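Local coordinates for endo-1,4-beta-xylanase (Bacteroides thetaiotaomicron VPI-5482, PDB 3KST), which probably hydrolyses glycosidic bonds in xylan-type plant polysaccharides as a calcium-binding, family 43 glycoside hydrolase, at residues Phe53-Arg63 with Thr298-Lys306; Ile123-Ser132 with Leu143-Asn152. One frame throughout, in Å; residues are numbered along the deposited sequence.

Overall arrangement
Family 43 enzymes are five-bladed beta-propellers, and this chain follows that plan. From the N terminus, strand 17-19 comes first, and after strands 27-32 and 35-41 the hairpin of strands 49-55 and 60-69. The hairpin turn and its second strand meet their partner only 234 residues later in contact 1, the C-terminal 298-306, which closes the longest loop here and ties the last blade back to the first. Contact 2 is local: 123-132 and 143-152 form a hairpin, with only ten residues between them, wholly within that long loop. It lies across the chain's centre from contact 1, with nearest atoms about 17 Å apart, and starts a four-stranded blade beside the predicted catalytic residues.

Contact 1: Phe53-Arg63 with Thr298-Lys306; sequences FSSDDLKNWKR and TVIKPRVLK
F53 sets ring atom CE2 4.1 Å from CG2 of V304, the two side chains crossing at about a right angle. Beyond it the chain reverses through a turn braced from within: S55 OG accepts from the backbone N of D57 and L58 (an ST motif), and D57 OD1 accepts from those of K59 and N60 (an Asx motif). L58 packs CB on CD1 of I300 and gives its O to the indole NE1 of W61. K59 bends at chi2 (60°), folding back until NZ lies 2.7 Å from K301 O, in the plane of that carbonyl; a water links NZ to K301 N. N60 is held at both ends: ND2 bonds to D57 OD2, and OD1 takes R303 side-on, NE at 2.9 Å and NH2 at 3.2 Å, OD1 lying in the guanidinium plane although the amide is turned 56° from it. CD2 of L305 lies over one face of that guanidinium. In the parallel pairing, R303 bonds through N to K59 O and through O to W61 N, and L305 N reaches W61 O at 2.9 Å. The W61 indole has S55 CB over one face, and its NE1 is 3.5 Å from P302 CB. R63 shares a water with L305 O through its backbone N, while CE2 of F53 lies over one face of its guanidinium, whose NH2 bonds to G43 O and NE forms a salt bridge with E18. Strand 303-305 thus runs between strands 60-69 and 17-19, whereas I300 still pairs with I282 of strand 279-287, so the chain end passes from last propeller blade to first.

Contact 2: Ile123-Ser132 with Leu143-Asn152; sequences IWSEKSIDTS and LYFVRFTDGN
R147 turns CG anti to its carbonyl carbon (chi1 -60°) and bends at chi3 (64°), which lays its guanidinium side-on against the extended side chain of E126. This salt bridge fastens the approach to the first hairpin of an antiparallel propeller blade, strands 129-135 and 141-148. NE meets E126 OE2 at 2.8 Å, from above the carboxylate plane, while NH2 takes the syn lone pair of OE1 at 3.0 Å. W124 brings CH2 over a face of the guanidinium, 3.7 Å from NE, with the two planes 72° apart; its CZ2 touches F145 CE2, and its NE1 bonds to S128 OG. In the ladder, I129 and V146 form one hydrogen-bonded pair and S132 and Y144 another, but the register slips by one between them, a beta bulge at D130 and T131 opposite F145. D130, predicted to tune and orient the proton donor, bonds through OD2 to G191 N, next in sequence to the predicted donor E190, which N152 ND2 bonds. S132 OG bonds to E83, a calcium ligand. I129 lies alongside V146, with CG1 3.7 Å from CB, and meets F148 CZ with the same carbon. Water bridges the outer end: it donates to E126 OE2 and K127 O and accepts from F148 N, each at 2.8 Å.

Contact 1: Phe53-Arg63 with Thr298-Lys306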
loop_
_atom_site.group_PDB
_atom_site.type_symbol
_atom_site.label_atom_id
_atom_site.label_comp_id
_atom_site.label_asym_id
_atom_site.label_seq_id
_atom_site.Cartn_x
_atom_site.Cartn_y
_atom_site.Cartn_z
ATOM N N PHE A 53 7.792 11.863 1.053
ATOM C CA PHE A 53 7.142 13.185 0.918
ATOM C C PHE A 53 6.398 13.460 2.213
ATOM O O PHE A 53 5.837 12.526 2.791
ATOM C CB PHE A 53 6.141 13.200 -0.239
ATOM C CG PHE A 53 6.745 12.874 -1.566
ATOM C CD1 PHE A 53 6.876 11.549 -1.960
ATOM C CD2 PHE A 53 7.160 13.880 -2.435
ATOM C CE1 PHE A 53 7.437 11.216 -3.214
ATOM C CE2 PHE A 53 7.716 13.584 -3.680
ATOM C CZ PHE A 53 7.861 12.229 -4.082
ATOM N N SER A 54 6.382 14.718 2.682
ATOM C CA SER A 54 5.578 15.084 3.849
ATOM C C SER A 54 4.603 16.223 3.524
ATOM O O SER A 54 4.816 16.991 2.590
ATOM C CB SER A 54 6.431 15.463 5.067
ATOM O OG SER A 54 7.014 16.742 4.932
ATOM N N SER A 55 3.574 16.332 4.353
ATOM C CA SER A 55 2.488 17.316 4.196
ATOM C C SER A 55 1.764 17.620 5.503
ATOM O O SER A 55 1.633 16.733 6.366
ATOM C CB SER A 55 1.465 16.793 3.190
ATOM O OG SER A 55 0.318 17.642 3.050
ATOM N N ASP A 56 1.283 18.864 5.609
ATOM C CA ASP A 56 0.467 19.344 6.719
ATOM C C ASP A 56 -1.041 19.257 6.427
ATOM O O ASP A 56 -1.860 19.134 7.359
ATOM C CB ASP A 56 0.810 20.821 6.999
ATOM C CG ASP A 56 2.217 21.016 7.507
ATOM O OD1 ASP A 56 2.635 20.244 8.384
ATOM O OD2 ASP A 56 2.897 21.972 7.085
ATOM N N ASP A 57 -1.393 19.288 5.139
ATOM C CA ASP A 57 -2.790 19.417 4.679
ATOM C C ASP A 57 -3.291 18.427 3.616
ATOM O O ASP A 57 -4.439 18.549 3.179
ATOM C CB ASP A 57 -2.954 20.863 4.168
ATOM C CG ASP A 57 -2.050 21.193 2.946
ATOM O OD1 ASP A 57 -1.411 20.281 2.343
ATOM O OD2 ASP A 57 -1.949 22.382 2.600
ATOM N N LEU A 58 -2.427 17.506 3.168
ATOM C CA LEU A 58 -2.709 16.499 2.115
ATOM C C LEU A 58 -2.728 17.035 0.670
ATOM O O LEU A 58 -2.715 16.238 -0.263
ATOM C CB LEU A 58 -4.005 15.690 2.371
ATOM C CG LEU A 58 -4.024 14.869 3.649
ATOM C CD1 LEU A 58 -5.446 14.320 3.874
ATOM C CD2 LEU A 58 -2.995 13.748 3.533
ATOM N N LYS A 59 -2.760 18.356 0.483
ATOM C CA LYS A 59 -2.785 18.985 -0.839
ATOM C C LYS A 59 -1.370 19.330 -1.248
ATOM O O LYS A 59 -0.957 18.996 -2.360
ATOM C CB LYS A 59 -3.673 20.248 -0.852
ATOM C CG LYS A 59 -3.641 21.058 -2.166
ATOM C CD LYS A 59 -4.101 20.318 -3.435
ATOM C CE LYS A 59 -4.167 21.290 -4.603
ATOM N NZ LYS A 59 -4.666 20.787 -5.927
ATOM N N ASN A 60 -0.648 20.016 -0.357
ATOM C CA ASN A 60 0.713 20.465 -0.627
ATOM C C ASN A 60 1.714 19.564 0.068
ATOM O O ASN A 60 1.655 19.379 1.301
ATOM C CB ASN A 60 0.895 21.892 -0.162
ATOM C CG ASN A 60 -0.149 22.815 -0.753
ATOM O OD1 ASN A 60 -0.124 23.126 -1.955
ATOM N ND2 ASN A 60 -1.083 23.239 0.074
ATOM N N TRP A 61 2.597 18.969 -0.734
ATOM C CA TRP A 61 3.612 18.016 -0.260
ATOM C C TRP A 61 5.008 18.577 -0.474
ATOM O O TRP A 61 5.233 19.328 -1.421
ATOM C CB TRP A 61 3.476 16.665 -0.996
ATOM C CG TRP A 61 2.168 16.004 -0.665
ATOM C CD1 TRP A 61 0.963 16.311 -1.187
ATOM C CD2 TRP A 61 1.935 14.976 0.300
ATOM N NE1 TRP A 61 -0.027 15.546 -0.621
ATOM C CE2 TRP A 61 0.547 14.711 0.302
ATOM C CE3 TRP A 61 2.758 14.267 1.185
ATOM C CZ2 TRP A 61 -0.042 13.758 1.177
ATOM C CZ3 TRP A 61 2.177 13.305 2.041
ATOM C CH2 TRP A 61 0.795 13.065 2.019
ATOM N N LYS A 62 5.940 18.234 0.407
ATOM C CA LYS A 62 7.345 18.617 0.217
ATOM C C LYS A 62 8.182 17.329 0.271
ATOM O O LYS A 62 7.852 16.409 1.038
ATOM C CB LYS A 62 7.831 19.659 1.234
ATOM C CG LYS A 62 8.688 19.191 2.413
ATOM C CD LYS A 62 9.073 20.346 3.340
ATOM C CE LYS A 62 10.387 20.057 4.045
ATOM N NZ LYS A 62 10.737 21.080 5.081
ATOM N N ARG A 63 9.256 17.292 -0.515
ATOM C CA ARG A 63 10.189 16.158 -0.482
ATOM C C ARG A 63 11.037 16.201 0.770
ATOM O O ARG A 63 11.528 17.266 1.170
ATOM C CB ARG A 63 11.110 16.142 -1.681
ATOM C CG ARG A 63 10.443 15.670 -2.922
ATOM C CD ARG A 63 11.439 15.683 -4.050
ATOM N NE ARG A 63 10.888 15.086 -5.252
ATOM C CZ ARG A 63 10.755 13.773 -5.465
ATOM N NH1 ARG A 63 11.093 12.869 -4.524
ATOM N NH2 ARG A 63 10.271 13.359 -6.625
ATOM N N THR A 298 -14.885 14.122 -3.555
ATOM C CA THR A 298 -14.132 14.862 -4.548
ATOM C C THR A 298 -12.655 14.513 -4.361
ATOM O O THR A 298 -12.154 14.540 -3.238
ATOM C CB THR A 298 -14.316 16.388 -4.397
ATOM O OG1 THR A 298 -15.724 16.709 -4.317
ATOM C CG2 THR A 298 -13.671 17.149 -5.578
ATOM N N VAL A 299 -12.000 14.144 -5.455
ATOM C CA VAL A 299 -10.557 13.856 -5.468
ATOM C C VAL A 299 -9.660 15.059 -5.085
ATOM O O VAL A 299 -9.801 16.143 -5.658
ATOM C CB VAL A 299 -10.128 13.339 -6.883
ATOM C CG1 VAL A 299 -8.633 13.389 -7.072
ATOM C CG2 VAL A 299 -10.657 11.899 -7.156
ATOM N N ILE A 300 -8.778 14.871 -4.093
ATOM C CA ILE A 300 -7.721 15.858 -3.791
ATOM C C ILE A 300 -6.610 15.545 -4.795
ATOM O O ILE A 300 -6.115 14.402 -4.817
ATOM C CB ILE A 300 -7.135 15.718 -2.372
ATOM C CG1 ILE A 300 -8.201 15.940 -1.289
ATOM C CG2 ILE A 300 -5.930 16.679 -2.188
ATOM C CD1 ILE A 300 -7.689 15.710 0.133
ATOM N N LYS A 301 -6.212 16.555 -5.570
ATOM C CA LYS A 301 -5.154 16.447 -6.578
ATOM C C LYS A 301 -3.924 17.032 -5.923
ATOM O O LYS A 301 -3.760 18.255 -5.941
ATOM C CB LYS A 301 -5.505 17.251 -7.830
ATOM C CG LYS A 301 -6.617 16.654 -8.660
ATOM C CD LYS A 301 -6.767 17.423 -9.966
ATOM C CE LYS A 301 -7.833 16.802 -10.836
ATOM N NZ LYS A 301 -8.120 17.676 -11.994
ATOM N N PRO A 302 -3.070 16.184 -5.306
ATOM C CA PRO A 302 -1.911 16.761 -4.620
ATOM C C PRO A 302 -0.834 17.312 -5.572
ATOM O O PRO A 302 -0.783 16.973 -6.758
ATOM C CB PRO A 302 -1.390 15.574 -3.793
ATOM C CG PRO A 302 -1.627 14.420 -4.687
ATOM C CD PRO A 302 -2.986 14.708 -5.330
ATOM N N ARG A 303 0.022 18.179 -5.053
ATOM C CA ARG A 303 1.154 18.730 -5.834
ATOM C C ARG A 303 2.351 18.790 -4.915
ATOM O O ARG A 303 2.171 18.743 -3.690
ATOM C CB ARG A 303 0.820 20.122 -6.378
ATOM C CG ARG A 303 0.405 21.114 -5.310
ATOM C CD ARG A 303 0.185 22.487 -5.884
ATOM N NE ARG A 303 0.101 23.481 -4.811
ATOM C CZ ARG A 303 0.160 24.810 -4.981
ATOM N NH1 ARG A 303 0.294 25.378 -6.193
ATOM N NH2 ARG A 303 0.085 25.596 -3.907
ATOM N N VAL A 304 3.542 18.954 -5.498
ATOM C CA VAL A 304 4.784 19.030 -4.715
ATOM C C VAL A 304 5.393 20.398 -4.892
ATOM O O VAL A 304 5.531 20.865 -6.033
ATOM C CB VAL A 304 5.807 17.965 -5.121
ATOM C CG1 VAL A 304 7.069 18.119 -4.262
ATOM C CG2 VAL A 304 5.216 16.574 -4.936
ATOM N N LEU A 305 5.743 21.016 -3.759
ATOM C CA LEU A 305 6.343 22.343 -3.686
ATOM C C LEU A 305 7.767 22.286 -3.156
ATOM O O LEU A 305 8.147 21.335 -2.463
ATOM C CB LEU A 305 5.525 23.215 -2.727
ATOM C CG LEU A 305 4.021 23.298 -2.978
ATOM C CD1 LEU A 305 3.358 24.198 -1.933
ATOM C CD2 LEU A 305 3.687 23.756 -4.424
ATOM N N LYS A 306 8.532 23.332 -3.459
ATOM C CA LYS A 306 9.906 23.495 -2.948
ATOM C C LYS A 306 10.175 24.904 -2.401
ATOM O O LYS A 306 9.273 25.750 -2.340
ATOM C CB LYS A 306 10.895 23.139 -4.029
ATOM C CG LYS A 306 10.764 23.936 -5.329
ATOM C CD LYS A 306 11.890 23.559 -6.316
ATOM C CE LYS A 306 11.715 22.169 -6.905
ATOM N NZ LYS A 306 12.900 21.633 -7.645
ATOM O OXT LYS A 306 11.314 25.215 -2.000
HETATM O O HOH W 1 -7.277 19.184 -5.025
HETATM O O HOH W 2 10.156 19.561 -2.142
#

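Contact 2: Ile123-Ser132 with Leu143-Asn152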
loop_
_atom_site.group_PDB
_atom_site.type_symbol
_atom_site.label_atom_id
_atom_site.label_comp_id
_atom_site.label_asym_id
_atom_site.label_seq_id
_atom_site.Cartn_x
_atom_site.Cartn_y
_atom_site.Cartn_z
ATOM N N ILE A 123 12.898 -11.230 3.436
ATOM C CA ILE A 123 12.226 -11.900 4.580
ATOM C C ILE A 123 12.250 -13.426 4.374
ATOM O O ILE A 123 12.542 -14.168 5.313
ATOM C CB ILE A 123 10.764 -11.326 4.719
ATOM C CG1 ILE A 123 10.795 -9.858 5.156
ATOM C CG2 ILE A 123 9.874 -12.118 5.658
ATOM C CD1 ILE A 123 9.526 -9.098 4.723
ATOM N N TRP A 124 11.952 -13.865 3.150
ATOM C CA TRP A 124 12.009 -15.280 2.747
ATOM C C TRP A 124 12.426 -15.377 1.266
ATOM O O TRP A 124 12.439 -14.365 0.548
ATOM C CB TRP A 124 10.681 -15.988 3.074
ATOM C CG TRP A 124 9.533 -15.732 2.131
ATOM C CD1 TRP A 124 9.202 -14.542 1.502
ATOM C CD2 TRP A 124 8.494 -16.648 1.807
ATOM N NE1 TRP A 124 8.077 -14.706 0.757
ATOM C CE2 TRP A 124 7.605 -15.985 0.933
ATOM C CE3 TRP A 124 8.251 -17.993 2.129
ATOM C CZ2 TRP A 124 6.468 -16.622 0.392
ATOM C CZ3 TRP A 124 7.125 -18.621 1.595
ATOM C CH2 TRP A 124 6.253 -17.933 0.728
ATOM N N SER A 125 12.707 -16.591 0.799
ATOM C CA SER A 125 13.262 -16.803 -0.551
ATOM C C SER A 125 12.322 -16.803 -1.744
ATOM O O SER A 125 12.780 -16.543 -2.864
ATOM C CB SER A 125 14.081 -18.101 -0.569
ATOM O OG SER A 125 13.266 -19.231 -0.318
ATOM N N GLU A 126 11.042 -17.127 -1.535
ATOM C CA GLU A 126 10.079 -17.167 -2.653
ATOM C C GLU A 126 9.727 -15.773 -3.126
ATOM O O GLU A 126 9.473 -14.909 -2.285
ATOM C CB GLU A 126 8.758 -17.840 -2.266
ATOM C CG GLU A 126 7.815 -18.088 -3.468
ATOM C CD GLU A 126 6.568 -18.881 -3.109
ATOM O OE1 GLU A 126 6.687 -19.935 -2.434
ATOM O OE2 GLU A 126 5.441 -18.464 -3.485
ATOM N N LYS A 127 9.647 -15.622 -4.453
ATOM C CA LYS A 127 9.234 -14.368 -5.095
ATOM C C LYS A 127 7.882 -13.909 -4.518
ATOM O O LYS A 127 6.944 -14.687 -4.350
ATOM C CB LYS A 127 9.124 -14.490 -6.610
ATOM C CG LYS A 127 10.421 -14.554 -7.381
ATOM C CD LYS A 127 10.155 -14.490 -8.886
ATOM C CE LYS A 127 11.382 -14.895 -9.706
ATOM N NZ LYS A 127 11.190 -14.732 -11.174
ATOM N N SER A 128 7.800 -12.623 -4.195
ATOM C CA SER A 128 6.623 -12.068 -3.563
ATOM C C SER A 128 6.722 -10.569 -3.561
ATOM O O SER A 128 7.819 -10.034 -3.516
ATOM C CB SER A 128 6.388 -12.624 -2.117
ATOM O OG SER A 128 7.596 -12.885 -1.384
ATOM N N ILE A 129 5.565 -9.917 -3.542
ATOM C CA ILE A 129 5.507 -8.471 -3.543
ATOM C C ILE A 129 4.349 -7.926 -2.704
ATOM O O ILE A 129 3.520 -8.686 -2.144
ATOM C CB ILE A 129 5.365 -7.949 -5.006
ATOM C CG1 ILE A 129 4.093 -8.506 -5.671
ATOM C CG2 ILE A 129 6.631 -8.266 -5.832
ATOM C CD1 ILE A 129 3.841 -7.969 -7.051
ATOM N N ASP A 130 4.293 -6.595 -2.611
ATOM C CA ASP A 130 3.145 -5.887 -2.022
ATOM C C ASP A 130 2.863 -6.152 -0.519
ATOM O O ASP A 130 1.724 -6.289 -0.083
ATOM C CB ASP A 130 1.871 -6.068 -2.886
ATOM C CG ASP A 130 2.011 -5.517 -4.277
ATOM O OD1 ASP A 130 3.115 -5.120 -4.660
ATOM O OD2 ASP A 130 0.979 -5.437 -4.975
ATOM N N THR A 131 3.939 -6.175 0.245
ATOM C CA THR A 131 3.871 -6.310 1.693
ATOM C C THR A 131 2.918 -5.287 2.348
ATOM O O THR A 131 2.915 -4.105 1.987
ATOM C CB THR A 131 5.227 -6.038 2.351
ATOM O OG1 THR A 131 5.734 -4.774 1.897
ATOM C CG2 THR A 131 6.216 -7.128 2.068
ATOM N N SER A 132 2.127 -5.753 3.300
ATOM C CA SER A 132 1.332 -4.869 4.150
ATOM C C SER A 132 1.241 -5.558 5.505
ATOM O O SER A 132 0.813 -6.714 5.557
ATOM C CB SER A 132 -0.063 -4.601 3.606
ATOM O OG SER A 132 -0.663 -3.572 4.378
ATOM N N LEU A 143 1.626 -10.405 8.155
ATOM C CA LEU A 143 2.083 -9.800 6.897
ATOM C C LEU A 143 1.266 -10.371 5.750
ATOM O O LEU A 143 1.189 -11.616 5.571
ATOM C CB LEU A 143 3.585 -10.033 6.634
ATOM C CG LEU A 143 4.192 -9.189 5.493
ATOM C CD1 LEU A 143 4.201 -7.736 5.916
ATOM C CD2 LEU A 143 5.651 -9.599 5.157
ATOM N N TYR A 144 0.647 -9.460 4.997
ATOM C CA TYR A 144 -0.111 -9.738 3.787
ATOM C C TYR A 144 0.844 -9.426 2.640
ATOM O O TYR A 144 1.601 -8.467 2.715
ATOM C CB TYR A 144 -1.391 -8.895 3.721
ATOM C CG TYR A 144 -2.254 -9.193 4.913
ATOM C CD1 TYR A 144 -2.008 -8.574 6.138
ATOM C CD2 TYR A 144 -3.264 -10.162 4.851
ATOM C CE1 TYR A 144 -2.742 -8.906 7.283
ATOM C CE2 TYR A 144 -4.026 -10.486 5.998
ATOM C CZ TYR A 144 -3.756 -9.846 7.202
ATOM O OH TYR A 144 -4.465 -10.139 8.338
ATOM N N PHE A 145 0.836 -10.280 1.619
ATOM C CA PHE A 145 1.739 -10.164 0.482
ATOM C C PHE A 145 1.213 -11.052 -0.627
ATOM O O PHE A 145 0.354 -11.901 -0.368
ATOM C CB PHE A 145 3.177 -10.559 0.883
ATOM C CG PHE A 145 3.286 -11.918 1.505
ATOM C CD1 PHE A 145 3.112 -12.072 2.894
ATOM C CD2 PHE A 145 3.599 -13.043 0.742
ATOM C CE1 PHE A 145 3.208 -13.312 3.489
ATOM C CE2 PHE A 145 3.706 -14.298 1.354
ATOM C CZ PHE A 145 3.514 -14.416 2.735
ATOM N N VAL A 146 1.723 -10.836 -1.832
ATOM C CA VAL A 146 1.326 -11.570 -3.038
ATOM C C VAL A 146 2.295 -12.676 -3.341
ATOM O O VAL A 146 3.508 -12.428 -3.342
ATOM C CB VAL A 146 1.343 -10.641 -4.289
ATOM C CG1 VAL A 146 1.264 -11.447 -5.631
ATOM C CG2 VAL A 146 0.215 -9.586 -4.192
ATOM N N ARG A 147 1.787 -13.894 -3.555
ATOM C CA ARG A 147 2.597 -14.983 -4.107
ATOM C C ARG A 147 2.010 -15.242 -5.494
ATOM O O ARG A 147 0.794 -15.070 -5.727
ATOM C CB ARG A 147 2.524 -16.256 -3.291
ATOM C CG ARG A 147 3.006 -16.107 -1.861
ATOM C CD ARG A 147 2.726 -17.371 -1.064
ATOM N NE ARG A 147 3.449 -18.542 -1.545
ATOM C CZ ARG A 147 3.178 -19.815 -1.212
ATOM N NH1 ARG A 147 2.168 -20.116 -0.397
ATOM N NH2 ARG A 147 3.915 -20.795 -1.716
ATOM N N PHE A 148 2.863 -15.722 -6.383
ATOM C CA PHE A 148 2.487 -16.012 -7.769
ATOM C C PHE A 148 2.087 -17.486 -7.858
ATOM O O PHE A 148 2.755 -18.305 -8.498
ATOM C CB PHE A 148 3.643 -15.641 -8.702
ATOM C CG PHE A 148 4.168 -14.271 -8.448
ATOM C CD1 PHE A 148 3.457 -13.154 -8.881
ATOM C CD2 PHE A 148 5.341 -14.081 -7.734
ATOM C CE1 PHE A 148 3.942 -11.874 -8.628
ATOM C CE2 PHE A 148 5.816 -12.818 -7.474
ATOM C CZ PHE A 148 5.125 -11.706 -7.923
ATOM N N THR A 149 0.981 -17.816 -7.194
ATOM C CA THR A 149 0.494 -19.186 -7.075
ATOM C C THR A 149 -0.646 -19.532 -8.017
ATOM O O THR A 149 -0.813 -20.703 -8.356
ATOM C CB THR A 149 0.067 -19.493 -5.632
ATOM O OG1 THR A 149 -0.876 -18.506 -5.162
ATOM C CG2 THR A 149 1.301 -19.499 -4.711
ATOM N N ASP A 150 -1.434 -18.534 -8.416
ATOM C CA ASP A 150 -2.566 -18.750 -9.349
ATOM C C ASP A 150 -2.955 -17.354 -9.789
ATOM O O ASP A 150 -3.992 -16.793 -9.374
ATOM C CB ASP A 150 -3.717 -19.463 -8.652
ATOM C CG ASP A 150 -4.823 -19.881 -9.611
ATOM O OD1 ASP A 150 -4.733 -19.628 -10.836
ATOM O OD2 ASP A 150 -5.763 -20.531 -9.118
ATOM N N GLY A 151 -2.075 -16.831 -10.629
ATOM C CA GLY A 151 -2.001 -15.425 -10.922
ATOM C C GLY A 151 -1.334 -14.808 -9.705
ATOM O O GLY A 151 -0.695 -15.513 -8.856
ATOM N N ASN A 152 -1.462 -13.490 -9.572
ATOM C CA ASN A 152 -1.060 -12.830 -8.344
ATOM C C ASN A 152 -2.160 -13.102 -7.319
ATOM O O ASN A 152 -3.311 -12.709 -7.546
ATOM C CB ASN A 152 -0.923 -11.315 -8.514
ATOM C CG ASN A 152 0.240 -10.897 -9.387
ATOM O OD1 ASN A 152 0.851 -11.681 -10.129
ATOM N ND2 ASN A 152 0.567 -9.614 -9.289
HETATM O O HOH W 3 5.411 -16.598 -5.634
#